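RagB/SusD domain protein (Flavobacterium johnsoniae, PDB 5J90) binds chitin as a SusD homolog encoded in a polysaccharide utilization locus, probably at the cell surface as an outer-membrane lipoprotein. Local coordinates at residues Y49-Q52 and Q53-S57. Sequence-based numbering, arbitrary orientation.
Sequences YQLQ and QGLNS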
loop_
_atom_site.group_PDB
_atom_site.type_symbol
_atom_site.label_atom_id
_atom_site.label_comp_id
_atom_site.label_asym_id
_atom_site.label_seq_id
_atom_site.Cartn_x
_atom_site.Cartn_y
_atom_site.Cartn_z
ATOM N N TYR A 49 9.005 -27.413 -12.629
ATOM C CA TYR A 49 7.779 -27.065 -11.904
ATOM C C TYR A 49 8.055 -26.892 -10.409
ATOM O O TYR A 49 7.533 -25.973 -9.762
ATOM C CB TYR A 49 6.639 -28.089 -12.113
ATOM C CG TYR A 49 5.456 -27.682 -11.259
ATOM C CD1 TYR A 49 4.540 -26.750 -11.721
ATOM C CD2 TYR A 49 5.317 -28.141 -9.957
ATOM C CE1 TYR A 49 3.491 -26.318 -10.926
ATOM C CE2 TYR A 49 4.277 -27.714 -9.153
ATOM C CZ TYR A 49 3.364 -26.799 -9.645
ATOM O OH TYR A 49 2.335 -26.363 -8.833
ATOM N N GLN A 50 8.858 -27.789 -9.847
ATOM C CA GLN A 50 9.159 -27.731 -8.432
ATOM C C GLN A 50 9.714 -26.353 -8.055
ATOM O O GLN A 50 9.400 -25.835 -6.987
ATOM C CB GLN A 50 10.159 -28.835 -8.058
ATOM C CG GLN A 50 10.370 -28.986 -6.569
ATOM C CD GLN A 50 11.351 -30.085 -6.233
ATOM O OE1 GLN A 50 12.309 -30.328 -6.973
ATOM N NE2 GLN A 50 11.125 -30.747 -5.111
ATOM N N LEU A 51 10.525 -25.758 -8.933
ATOM C CA LEU A 51 11.107 -24.437 -8.661
ATOM C C LEU A 51 10.186 -23.281 -9.076
ATOM O O LEU A 51 10.159 -22.232 -8.430
ATOM C CB LEU A 51 12.475 -24.302 -9.344
ATOM C CG LEU A 51 13.513 -25.319 -8.865
ATOM C CD1 LEU A 51 14.756 -25.218 -9.736
ATOM C CD2 LEU A 51 13.859 -25.075 -7.412
ATOM N N GLN A 52 9.426 -23.477 -10.146
ATOM C CA GLN A 52 8.530 -22.441 -10.642
ATOM C C GLN A 52 7.384 -22.173 -9.683
ATOM O O GLN A 52 6.995 -21.017 -9.497
ATOM C CB GLN A 52 7.954 -22.844 -11.996
ATOM C CG GLN A 52 7.139 -21.724 -12.625
ATOM C CD GLN A 52 5.995 -22.223 -13.488
ATOM O OE1 GLN A 52 5.606 -23.393 -13.415
ATOM N NE2 GLN A 52 5.449 -21.335 -14.310
ATOM N N GLN A 53 6.829 -23.229 -9.087
ATOM C CA GLN A 53 5.680 -23.059 -8.208
ATOM C C GLN A 53 5.708 -23.968 -6.977
ATOM O O GLN A 53 5.212 -23.600 -5.914
ATOM C CB GLN A 53 4.376 -23.244 -8.996
ATOM C CG GLN A 53 3.145 -22.958 -8.153
ATOM C CD GLN A 53 1.834 -22.892 -8.939
ATOM O OE1 GLN A 53 1.769 -22.440 -10.090
ATOM N NE2 GLN A 53 0.774 -23.344 -8.299
ATOM N N GLY A 54 6.296 -25.157 -7.110
ATOM C CA GLY A 54 6.225 -26.152 -6.052
ATOM C C GLY A 54 6.833 -25.752 -4.722
ATOM O O GLY A 54 6.380 -26.190 -3.659
ATOM N N LEU A 55 7.866 -24.917 -4.782
ATOM C CA LEU A 55 8.593 -24.501 -3.583
ATOM C C LEU A 55 8.354 -23.023 -3.249
ATOM O O LEU A 55 9.084 -22.420 -2.451
ATOM C CB LEU A 55 10.092 -24.798 -3.736
ATOM C CG LEU A 55 10.428 -26.294 -3.711
ATOM C CD1 LEU A 55 11.867 -26.548 -4.130
ATOM C CD2 LEU A 55 10.185 -26.840 -2.317
ATOM N N ASN A 56 7.302 -22.455 -3.834
ATOM C CA ASN A 56 6.865 -21.116 -3.436
ATOM C C ASN A 56 5.372 -21.117 -3.102
ATOM O O ASN A 56 4.994 -21.555 -2.022
ATOM C CB ASN A 56 7.340 -19.994 -4.401
ATOM C CG ASN A 56 6.982 -20.246 -5.863
ATOM O OD1 ASN A 56 5.860 -19.992 -6.289
ATOM N ND2 ASN A 56 7.963 -20.684 -6.654
ATOM N N SER A 57 4.523 -20.684 -4.023
ATOM C CA SER A 57 3.113 -20.538 -3.694
ATOM C C SER A 57 2.373 -21.838 -3.331
ATOM O O SER A 57 1.406 -21.797 -2.565
ATOM C CB SER A 57 2.380 -19.776 -4.789
ATOM O OG SER A 57 2.481 -20.425 -6.039
HETATM O O HOH W 1 10.694 -21.427 -5.917
#
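The ring of Tyr49 lies obliquely across the aliphatic part of Gln53, its CE1 3.7 Å from Gln53 CB, with ring and amide planes 45° apart. In each, CG stands anti to the backbone N (chi1 177° in Tyr49, -175° in Gln53), which brings both side chains to Asp58, whose carboxylate accepts from Tyr49 OH and Gln53 NE2; NE2 also donates to Glu431, and Gln53 OE1 accepts from Arg129. In the last turn of helix 46-54, Tyr49 O accepts two nearly straight bonds, from Gln53 N (2.9 Å) and Gly54 N (3.0 Å), the second making a pi-type turn. Leu55 then leaves helical geometry: its N makes a weak bond to Gln50 O, while its CD1 packs 3.8 Å from Gln50 CG. Asn56 folds its amide back on the helix end: ND2 donates to Gln52 O (3.0 Å), which lies in the amide plane although ND2 stands above the carbonyl plane. A water bridges ND2 to Leu51 O. Asn56 OD1 meanwhile receives Ser57 N as helix 57-60 begins. This buried junction has Leu51, Leu55 and Asn56 against helix 83-108, Tyr49 and Gln50 against helix 255-261, and Gln53 and Ser57 against helix 432-442.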